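Twitching motility protein PilT (PDB 2EYU) probably powers twitching motility as an ATP-driven motor that retracts type IV pili, the deposited construct being its C-terminal domain. Local coordinates at residues Asp89-Arg92 against Ala93-Glu97; Gly230-Leu234 against Glu235-Glu239; Asp15-Leu18 against Glu19-His22. The protein carries 1 engineered substitution. One frame throughout, in Å; residues are numbered along the deposited sequence.

Interaction 1 (Asp89-Arg92 against Ala93-Glu97); sequences DALR and AALRE
Leu91 and Leu95 meet one turn apart on helix 87-97, which lies in the beta-alpha-beta crossover from strand 74-79 to strand 101-104 of the P-loop NTPase fold. The contact is a local one, made along a single helix. Its backbone bonds follow the alpha-helical i to i+4 pattern. Ala93 N reaches Asp89 O at 3.2 Å, with the donor in the carbonyl plane, and the next amide, Ala94 N, is held at 3.0 Å from Ala90 O by an almost perfectly straight bond (N-H...O 177°). Leu95 N closes the following turn on Leu91 O at 2.9 Å, and Arg96 N to Arg92 O is a weak, long bond of 3.5 Å.

The apolar contacts sort the side chains by face. The small methyls of Ala90 and Ala94 belong to a buried side: Ala94 rests on Ile58 and Ile102, so this face sits on the sheet, and Leu91 joins it by touching Ile60, Ile102 and Val104. Leu95 turns instead to helix 110-121, against Thr115 and Ala119, and Arg92 also touches Thr115. The two leucines therefore bridge the sheet and the neighbouring helix. The polar ends of Asp89, Arg92 and Arg96 lie on exposed parts of the helix, while at its far end Glu97 OE1 hydrogen-bonds to His56 NE2 and adds a polar tie to strand 56-61.

The leucine pair itself is tight. With chi2 at -172°, CD1 of Leu91 runs on, anti to CA, and the other branch, CD2, is the one that meets Leu95; the two branched ends meet at an angle. CD1 of Leu95 also lies 3.0 Å from Leu91 O, and the methyls Leu91 CD2 and Leu95 CD1 approach to 3.3 Å, closer than usual van der Waals contact.

Interaction 2 (Gly230-Leu234 against Glu235-Glu239); sequences GLITL and EDAME
Ile232 and Ala237 bracket the N terminus of helix 234-240 in a hydrophobic staple: the residue just before the N-cap touches the fourth residue of the first turn. Thr233 occupies the N-cap. The chain reaches it from the Schellman motif that ends helix 219-228, with Gly230 at the C-prime position, so one helix stops and the next starts within a few residues.

In the staple, Ile232 CD1 rests against Ala237 CB at 3.6 Å. The isoleucine pays for this with CG1 in the crowded position between backbone N and carbonyl carbon (chi1 33°), from which CD1 swings toward the alanine. Leu226, Tyr227 and Leu171 also touch Ile232, while Leu247 reaches Ala237, so the staple is covered by the preceding helix, the strand 162-171 and the following helix.

Backbone bonds start the helix. Ala237 N bonds Thr233 O at 3.2 Å and has a second, weak bond to Leu234 O; Leu234 O is also the acceptor of a straighter bond from Met238 N, 3.1 Å away. Beside that bond the CG of the selenomethionine Met238 comes within 4.2 Å of Leu234 CD1.

At the cap itself, Thr233 CG2 stands anti to the backbone N and runs alongside Glu235, 4.1 Å from its CG, both side chains pointing the same way. Thr233 OG1 is thereby turned off the helix, 5.7 Å from Asp236 N, and makes no capping bond. Asp236, with CB 3.5 Å from Thr233 O, touches Pro172 and Lys173. With no capping bond from the Thr233 side chain, the bonds that start the helix here are main-chain ones, supplemented by the apolar staple, and the acidic groups of Glu235 and Asp236 in its first turn would probably interact favourably with the positive end of the helix dipole.

Interaction 3 (Asp15-Leu18 against Glu19-His22); sequences DKVL and ELCH
Val17 with Leu20 and Leu18 with Cys21 are joined by successive i to i+3 backbone bonds, Leu20 N to Val17 O at 3.2 Å and Cys21 N to Leu18 O at 3.0 Å, in tight 3-10-like turns. Each donor stands well above the plane of its carbonyl, about 60° out of it, as expected when the chain winds this closely. Glu19 N to Asp15 O is a weak bond at 3.4 Å. The short, weakly bonded helix 16-19 and the turn after it lead into strand 26-31 of the P-loop NTPase fold, whose Walker A loop probably follows that strand.

Side chains divide into a charged pair and an apolar side. Lys16 and Glu19 cross at an angle, and NZ reaches OE1 at 3.4 Å in a rather long salt bridge. Glu19 gets there with CG anti to its carbonyl carbon (chi1 -85°) and an extended chain beyond, so its carboxylate passes over the base of the lysine, CD 4.0 Å from Lys16 CA. The lysine folds back to meet it by bending at chi3 and chi4. Elsewhere its side chain touches Ile186 and Glu213.

The apolar residues carry the rest of the contact. Val17 CG1 and Leu20 CD2 are in loose contact at 4.4 Å; Phe8 and Met45 lie against the valine, and Ile186 against the leucine. Cys21 is packed on Met45 and Ile49, and Leu18 on Tyr48, so the turn is fastened to helix 38-52, which begins at the presumed Walker A motif. At the end of the segment the ring of His22 meets that of Tyr48 with planes nearly perpendicular. The sulfur of Cys21 finishes the Leu18 contact, SG lying 4.1 Å from Leu18 CD1 and 3.8 Å from Leu18 O.

In the fold
From the N terminus the chain first forms interaction 3, then interaction 1 and, last, interaction 2; each is complete before the next begins, so none nests or crosses. All three are local, tightening a turn and not closing a long loop. Residues 15-22 bring the chain into the central strand 26-31 and lie against helix 38-52. Residues 89-97 dock on strands 56-61 and 101-104 near one edge of the sheet, and residues 230-239 join three C-terminal helices beside strand 162-171. Interactions 1 and 2 lie on opposite sides of the chain's centre, their centres 43 Å apart; interaction 3 is 25 Å and 28 Å from them, centre to centre.

Interaction 1 (Asp89-Arg92 against Ala93-Glu97)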
ATOM      1  N   ASP A  89      17.699  -9.211  -7.649  1.00 55.24           N
ATOM      2  CA  ASP A  89      18.692 -10.112  -7.085  1.00 55.00           C
ATOM      3  C   ASP A  89      18.347 -10.518  -5.652  1.00 39.98           C
ATOM      4  O   ASP A  89      18.038 -11.678  -5.401  1.00 59.87           O
ATOM      5  CB  ASP A  89      20.081  -9.465  -7.085  1.00 63.15           C
ATOM      6  CG  ASP A  89      21.167 -10.518  -7.247  1.00 71.71           C
ATOM      7  OD1 ASP A  89      22.049 -10.604  -6.366  1.00 94.14           O
ATOM      8  OD2 ASP A  89      21.124 -11.249  -8.250  1.00 93.01           O
ATOM      9  N   ALA A  90      18.391  -9.532  -4.772  1.00 43.92           N
ATOM     10  CA  ALA A  90      18.067  -9.653  -3.365  1.00 37.43           C
ATOM     11  C   ALA A  90      16.680 -10.220  -3.133  1.00 35.72           C
ATOM     12  O   ALA A  90      16.360 -10.902  -2.155  1.00 35.33           O
ATOM     13  CB  ALA A  90      18.126  -8.278  -2.708  1.00 30.79           C
ATOM     14  N   LEU A  91      15.765  -9.912  -4.062  1.00 31.23           N
ATOM     15  CA  LEU A  91      14.419 -10.425  -3.737  1.00 25.56           C
ATOM     16  C   LEU A  91      14.423 -11.939  -3.880  1.00 34.08           C
ATOM     17  O   LEU A  91      14.000 -12.689  -2.997  1.00 34.36           O
ATOM     18  CB  LEU A  91      13.410  -9.733  -4.624  1.00 26.66           C
ATOM     19  CG  LEU A  91      12.123  -9.213  -3.994  1.00 33.30           C
ATOM     20  CD1 LEU A  91      11.179  -8.747  -5.096  1.00 40.93           C
ATOM     21  CD2 LEU A  91      11.469 -10.276  -3.127  1.00 30.06           C
ATOM     22  N   ARG A  92      14.934 -12.420  -5.016  1.00 38.79           N
ATOM     23  CA  ARG A  92      14.932 -13.869  -5.220  1.00 36.91           C
ATOM     24  C   ARG A  92      15.764 -14.604  -4.176  1.00 32.47           C
ATOM     25  O   ARG A  92      15.534 -15.791  -3.923  1.00 38.69           O
ATOM     26  CB  ARG A  92      15.400 -14.211  -6.639  1.00 29.41           C
ATOM     27  CG  ARG A  92      14.348 -15.001  -7.416  1.00 24.37           C
ATOM     28  CD  ARG A  92      14.736 -15.127  -8.887  1.00 34.32           C
ATOM     29  NE  ARG A  92      15.806 -16.105  -9.065  1.00 38.60           N
ATOM     30  CZ  ARG A  92      16.154 -16.693 -10.200  1.00 50.81           C
ATOM     31  NH1 ARG A  92      15.524 -16.420 -11.335  1.00 73.11           N
ATOM     32  NH2 ARG A  92      17.151 -17.578 -10.231  1.00 65.08           N
ATOM     33  N   ALA A  93      16.713 -13.931  -3.551  1.00 37.63           N
ATOM     34  CA  ALA A  93      17.523 -14.483  -2.468  1.00 27.95           C
ATOM     35  C   ALA A  93      16.742 -14.576  -1.172  1.00 23.46           C
ATOM     36  O   ALA A  93      16.712 -15.584  -0.465  1.00 43.09           O
ATOM     37  CB  ALA A  93      18.776 -13.627  -2.303  1.00 38.44           C
ATOM     38  N   ALA A  94      16.020 -13.521  -0.775  1.00 30.25           N
ATOM     39  CA  ALA A  94      15.107 -13.689   0.358  1.00 29.73           C
ATOM     40  C   ALA A  94      14.084 -14.790   0.118  1.00 39.13           C
ATOM     41  O   ALA A  94      13.634 -15.515   1.009  1.00 40.87           O
ATOM     42  CB  ALA A  94      14.365 -12.381   0.608  1.00 28.50           C
ATOM     43  N   LEU A  95      13.662 -14.920  -1.143  1.00 42.33           N
ATOM     44  CA  LEU A  95      12.554 -15.820  -1.448  1.00 37.72           C
ATOM     45  C   LEU A  95      12.850 -17.253  -1.039  1.00 41.85           C
ATOM     46  O   LEU A  95      12.060 -17.863  -0.321  1.00 40.16           O
ATOM     47  CB  LEU A  95      12.215 -15.770  -2.946  1.00 31.46           C
ATOM     48  CG  LEU A  95      10.913 -15.018  -3.243  1.00 40.81           C
ATOM     49  CD1 LEU A  95      11.104 -13.545  -2.916  1.00 39.01           C
ATOM     50  CD2 LEU A  95      10.445 -15.221  -4.671  1.00 30.82           C
ATOM     51  N   ARG A  96      13.988 -17.766  -1.496  1.00 55.89           N
ATOM     52  CA  ARG A  96      14.389 -19.122  -1.143  1.00 62.03           C
ATOM     53  C   ARG A  96      14.566 -19.253   0.371  1.00 57.19           C
ATOM     54  O   ARG A  96      14.332 -20.348   0.889  1.00 43.92           O
ATOM     55  CB  ARG A  96      15.679 -19.539  -1.854  1.00 65.98           C
ATOM     56  CG  ARG A  96      15.509 -20.485  -3.026  1.00 68.38           C
ATOM     57  CD  ARG A  96      15.364 -21.939  -2.608  1.00 71.76           C
ATOM     58  NE  ARG A  96      15.132 -22.835  -3.740  1.00 76.34           N
ATOM     59  CZ  ARG A  96      15.935 -22.987  -4.787  1.00 73.63           C
ATOM     60  NH1 ARG A  96      17.062 -22.282  -4.862  1.00 59.38           N
ATOM     61  NH2 ARG A  96      15.628 -23.829  -5.764  1.00 56.23           N
ATOM     62  N   GLU A  97      14.959 -18.166   1.028  1.00 54.93           N
ATOM     63  CA  GLU A  97      15.200 -18.148   2.467  1.00 34.88           C
ATOM     64  C   GLU A  97      13.926 -18.519   3.227  1.00 34.44           C
ATOM     65  O   GLU A  97      14.065 -18.960   4.360  1.00 37.89           O
ATOM     66  CB  GLU A  97      15.712 -16.804   2.982  1.00 34.84           C
ATOM     67  CG  GLU A  97      17.012 -16.880   3.760  1.00 52.32           C
ATOM     68  CD  GLU A  97      16.897 -17.529   5.123  1.00 63.85           C
ATOM     69  OE1 GLU A  97      16.357 -16.888   6.053  1.00 59.62           O
ATOM     70  OE2 GLU A  97      17.349 -18.686   5.293  1.00 67.26           O
TER

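Interaction 2 (Gly230-Leu234 against Glu235-Glu239)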
ATOM      1  N   GLY A 230     -12.690  20.262  10.093  1.00 54.90           N
ATOM      2  CA  GLY A 230     -11.858  21.448  10.253  1.00 37.15           C
ATOM      3  C   GLY A 230     -10.417  21.038  10.468  1.00 45.58           C
ATOM      4  O   GLY A 230      -9.616  21.678  11.153  1.00 28.09           O
ATOM      5  N   LEU A 231     -10.072  19.897   9.859  1.00 42.90           N
ATOM      6  CA  LEU A 231      -8.729  19.370  10.061  1.00 32.83           C
ATOM      7  C   LEU A 231      -7.754  19.863   8.995  1.00 37.00           C
ATOM      8  O   LEU A 231      -6.549  19.928   9.272  1.00 36.30           O
ATOM      9  CB  LEU A 231      -8.759  17.836  10.100  1.00 28.50           C
ATOM     10  CG  LEU A 231      -8.810  17.215  11.496  1.00 23.13           C
ATOM     11  CD1 LEU A 231      -7.628  16.288  11.739  1.00 32.76           C
ATOM     12  CD2 LEU A 231      -8.853  18.302  12.561  1.00 34.89           C
ATOM     13  N   ILE A 232      -8.238  20.204   7.816  1.00 30.35           N
ATOM     14  CA  ILE A 232      -7.454  20.857   6.768  1.00 27.05           C
ATOM     15  C   ILE A 232      -8.257  22.022   6.206  1.00 19.93           C
ATOM     16  O   ILE A 232      -9.451  22.146   6.485  1.00 33.36           O
ATOM     17  CB  ILE A 232      -7.079  19.909   5.609  1.00 35.35           C
ATOM     18  CG1 ILE A 232      -8.116  18.834   5.305  1.00 41.73           C
ATOM     19  CG2 ILE A 232      -5.717  19.258   5.855  1.00 30.49           C
ATOM     20  CD1 ILE A 232      -9.176  19.212   4.301  1.00 46.10           C
ATOM     21  N   THR A 233      -7.645  22.863   5.387  1.00 25.88           N
ATOM     22  CA  THR A 233      -8.491  23.920   4.816  1.00 34.40           C
ATOM     23  C   THR A 233      -9.066  23.433   3.486  1.00 43.93           C
ATOM     24  O   THR A 233      -8.570  22.428   2.962  1.00 34.30           O
ATOM     25  CB  THR A 233      -7.709  25.227   4.684  1.00 32.01           C
ATOM     26  OG1 THR A 233      -7.219  25.557   5.999  1.00 41.13           O
ATOM     27  CG2 THR A 233      -8.586  26.395   4.265  1.00 61.47           C
ATOM     28  N   LEU A 234     -10.090  24.130   3.005  1.00 32.92           N
ATOM     29  CA  LEU A 234     -10.657  23.889   1.686  1.00 29.29           C
ATOM     30  C   LEU A 234      -9.557  23.887   0.635  1.00 31.86           C
ATOM     31  O   LEU A 234      -9.515  22.944  -0.156  1.00 25.02           O
ATOM     32  CB  LEU A 234     -11.704  24.939   1.302  1.00 33.31           C
ATOM     33  CG  LEU A 234     -12.507  24.722   0.021  1.00 27.75           C
ATOM     34  CD1 LEU A 234     -13.089  23.313  -0.056  1.00 21.74           C
ATOM     35  CD2 LEU A 234     -13.641  25.728  -0.095  1.00 21.23           C
ATOM     36  N   GLU A 235      -8.709  24.926   0.626  1.00 30.28           N
ATOM     37  CA  GLU A 235      -7.715  25.021  -0.454  1.00 23.37           C
ATOM     38  C   GLU A 235      -6.741  23.850  -0.441  1.00 28.73           C
ATOM     39  O   GLU A 235      -6.277  23.344  -1.464  1.00 30.96           O
ATOM     40  CB  GLU A 235      -6.936  26.325  -0.345  1.00 33.96           C
ATOM     41  CG  GLU A 235      -7.670  27.426   0.412  1.00 53.60           C
ATOM     42  CD  GLU A 235      -6.704  28.325   1.167  1.00 70.34           C
ATOM     43  OE1 GLU A 235      -7.134  29.373   1.704  1.00 80.82           O
ATOM     44  OE2 GLU A 235      -5.503  27.968   1.219  1.00 72.07           O
ATOM     45  N   ASP A 236      -6.396  23.401   0.758  1.00 28.20           N
ATOM     46  CA  ASP A 236      -5.457  22.283   0.893  1.00 27.49           C
ATOM     47  C   ASP A 236      -6.030  20.989   0.327  1.00 26.83           C
ATOM     48  O   ASP A 236      -5.311  20.161  -0.227  1.00 29.49           O
ATOM     49  CB  ASP A 236      -5.105  22.107   2.377  1.00 36.87           C
ATOM     50  CG  ASP A 236      -4.099  23.170   2.808  1.00 44.31           C
ATOM     51  OD1 ASP A 236      -3.433  23.708   1.898  1.00 53.14           O
ATOM     52  OD2 ASP A 236      -3.991  23.445   4.019  1.00 44.00           O
ATOM     53  N   ALA A 237      -7.336  20.842   0.493  1.00 29.59           N
ATOM     54  CA  ALA A 237      -8.087  19.654   0.115  1.00 41.48           C
ATOM     55  C   ALA A 237      -8.172  19.551  -1.403  1.00 41.09           C
ATOM     56  O   ALA A 237      -7.783  18.554  -2.002  1.00 36.12           O
ATOM     57  CB  ALA A 237      -9.473  19.682   0.737  1.00 44.80           C
HETATM   58  N   MSE A 238      -8.675  20.623  -1.996  1.00 33.14           N
HETATM   59  CA  MSE A 238      -8.681  20.792  -3.443  1.00 33.09           C
HETATM   60  C   MSE A 238      -7.302  20.591  -4.060  1.00 25.03           C
HETATM   61  O   MSE A 238      -7.139  19.985  -5.134  1.00 27.86           O
HETATM   62  CB  MSE A 238      -9.202  22.196  -3.782  1.00 40.06           C
HETATM   63  CG  MSE A 238     -10.657  22.437  -3.404  1.00 42.08           C
HETATM   64 SE   MSE A 238     -11.833  21.202  -4.325  1.00 55.86          SE
HETATM   65  CE  MSE A 238     -11.029  21.608  -6.027  1.00 54.14           C
ATOM     66  N   GLU A 239      -6.266  21.089  -3.388  1.00 22.31           N
ATOM     67  CA  GLU A 239      -4.904  20.965  -3.904  1.00 38.00           C
ATOM     68  C   GLU A 239      -4.404  19.527  -4.015  1.00 40.93           C
ATOM     69  O   GLU A 239      -3.555  19.221  -4.854  1.00 28.88           O
ATOM     70  CB  GLU A 239      -3.950  21.752  -2.996  1.00 54.27           C
ATOM     71  CG  GLU A 239      -3.711  23.200  -3.390  1.00 61.00           C
ATOM     72  CD  GLU A 239      -2.407  23.764  -2.856  1.00 66.83           C
ATOM     73  OE1 GLU A 239      -1.808  24.621  -3.536  1.00 63.68           O
ATOM     74  OE2 GLU A 239      -1.972  23.375  -1.749  1.00 62.88           O
TER

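Interaction 3 (Asp15-Leu18 against Glu19-His22)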
ATOM      1  N   ASP A  15      -8.198   0.938  11.762  1.00 42.52           N
ATOM      2  CA  ASP A  15      -7.936  -0.384  12.269  1.00 42.55           C
ATOM      3  C   ASP A  15      -7.891  -1.458  11.193  1.00 25.23           C
ATOM      4  O   ASP A  15      -7.010  -2.323  11.228  1.00 23.59           O
ATOM      5  CB  ASP A  15      -9.011  -0.800  13.290  1.00 56.39           C
ATOM      6  CG  ASP A  15      -9.265   0.195  14.399  1.00 56.57           C
ATOM      7  OD1 ASP A  15     -10.347   0.120  15.030  1.00 54.53           O
ATOM      8  OD2 ASP A  15      -8.398   1.057  14.662  1.00 45.84           O
ATOM      9  N   LYS A  16      -8.801  -1.478  10.231  1.00 32.13           N
ATOM     10  CA  LYS A  16      -8.780  -2.605   9.301  1.00 35.20           C
ATOM     11  C   LYS A  16      -7.484  -2.703   8.497  1.00 31.86           C
ATOM     12  O   LYS A  16      -7.206  -3.774   7.950  1.00 37.11           O
ATOM     13  CB  LYS A  16      -9.979  -2.531   8.339  1.00 26.97           C
ATOM     14  CG  LYS A  16      -9.580  -2.737   6.891  1.00 34.98           C
ATOM     15  CD  LYS A  16     -10.810  -2.952   6.010  1.00 50.84           C
ATOM     16  CE  LYS A  16     -10.947  -4.411   5.592  1.00 46.65           C
ATOM     17  NZ  LYS A  16     -10.936  -5.331   6.775  1.00 26.64           N
ATOM     18  N   VAL A  17      -6.697  -1.641   8.397  1.00 31.01           N
ATOM     19  CA  VAL A  17      -5.438  -1.706   7.646  1.00 23.13           C
ATOM     20  C   VAL A  17      -4.451  -2.616   8.357  1.00 22.73           C
ATOM     21  O   VAL A  17      -3.700  -3.399   7.771  1.00 35.19           O
ATOM     22  CB  VAL A  17      -4.827  -0.308   7.469  1.00 27.40           C
ATOM     23  CG1 VAL A  17      -3.379  -0.413   7.024  1.00 27.47           C
ATOM     24  CG2 VAL A  17      -5.628   0.522   6.475  1.00 29.27           C
ATOM     25  N   LEU A  18      -4.417  -2.503   9.681  1.00 20.83           N
ATOM     26  CA  LEU A  18      -3.578  -3.378  10.502  1.00 17.85           C
ATOM     27  C   LEU A  18      -4.050  -4.823  10.492  1.00 25.26           C
ATOM     28  O   LEU A  18      -3.318  -5.791  10.744  1.00 39.18           O
ATOM     29  CB  LEU A  18      -3.582  -2.817  11.931  1.00 21.21           C
ATOM     30  CG  LEU A  18      -2.320  -2.910  12.781  1.00 24.24           C
ATOM     31  CD1 LEU A  18      -1.078  -2.448  12.041  1.00 21.00           C
ATOM     32  CD2 LEU A  18      -2.502  -2.102  14.065  1.00 25.67           C
ATOM     33  N   GLU A  19      -5.320  -5.097  10.196  1.00 26.86           N
ATOM     34  CA  GLU A  19      -5.732  -6.506  10.135  1.00 17.10           C
ATOM     35  C   GLU A  19      -5.042  -7.245   9.003  1.00 20.11           C
ATOM     36  O   GLU A  19      -4.917  -8.468   8.982  1.00 28.01           O
ATOM     37  CB  GLU A  19      -7.232  -6.562   9.886  1.00 30.22           C
ATOM     38  CG  GLU A  19      -8.134  -6.462  11.102  1.00 20.74           C
ATOM     39  CD  GLU A  19      -9.573  -6.334  10.605  1.00 20.88           C
ATOM     40  OE1 GLU A  19      -9.843  -6.931   9.538  1.00 39.06           O
ATOM     41  OE2 GLU A  19     -10.373  -5.647  11.266  1.00 29.34           O
ATOM     42  N   LEU A  20      -4.621  -6.434   8.028  1.00 19.17           N
ATOM     43  CA  LEU A  20      -3.915  -6.913   6.853  1.00 29.97           C
ATOM     44  C   LEU A  20      -2.647  -7.632   7.277  1.00 23.31           C
ATOM     45  O   LEU A  20      -2.198  -8.633   6.726  1.00 19.89           O
ATOM     46  CB  LEU A  20      -3.556  -5.768   5.901  1.00 30.62           C
ATOM     47  CG  LEU A  20      -4.667  -5.198   5.012  1.00 24.44           C
ATOM     48  CD1 LEU A  20      -5.961  -5.001   5.767  1.00 47.68           C
ATOM     49  CD2 LEU A  20      -4.198  -3.888   4.384  1.00 30.58           C
ATOM     50  N   CYS A  21      -2.016  -7.112   8.334  1.00 19.63           N
ATOM     51  CA  CYS A  21      -0.804  -7.775   8.785  1.00 14.53           C
ATOM     52  C   CYS A  21      -1.086  -9.184   9.310  1.00 23.58           C
ATOM     53  O   CYS A  21      -0.130  -9.941   9.508  1.00 28.87           O
ATOM     54  CB  CYS A  21      -0.154  -6.991   9.921  1.00 17.99           C
ATOM     55  SG  CYS A  21       0.175  -5.284   9.367  1.00 29.98           S
ATOM     56  N   HIS A  22      -2.349  -9.511   9.584  1.00 27.37           N
ATOM     57  CA  HIS A  22      -2.616 -10.883  10.030  1.00 21.81           C
ATOM     58  C   HIS A  22      -2.839 -11.793   8.840  1.00 32.84           C
ATOM     59  O   HIS A  22      -3.077 -12.994   9.012  1.00 43.39           O
ATOM     60  CB  HIS A  22      -3.819 -10.871  10.981  1.00 27.66           C
ATOM     61  CG  HIS A  22      -3.395 -10.375  12.339  1.00 22.67           C
ATOM     62  ND1 HIS A  22      -3.975  -9.314  12.981  1.00 24.23           N
ATOM     63  CD2 HIS A  22      -2.429 -10.826  13.167  1.00 30.66           C
ATOM     64  CE1 HIS A  22      -3.389  -9.120  14.153  1.00 32.41           C
ATOM     65  NE2 HIS A  22      -2.440 -10.030  14.295  1.00 40.33           N
TER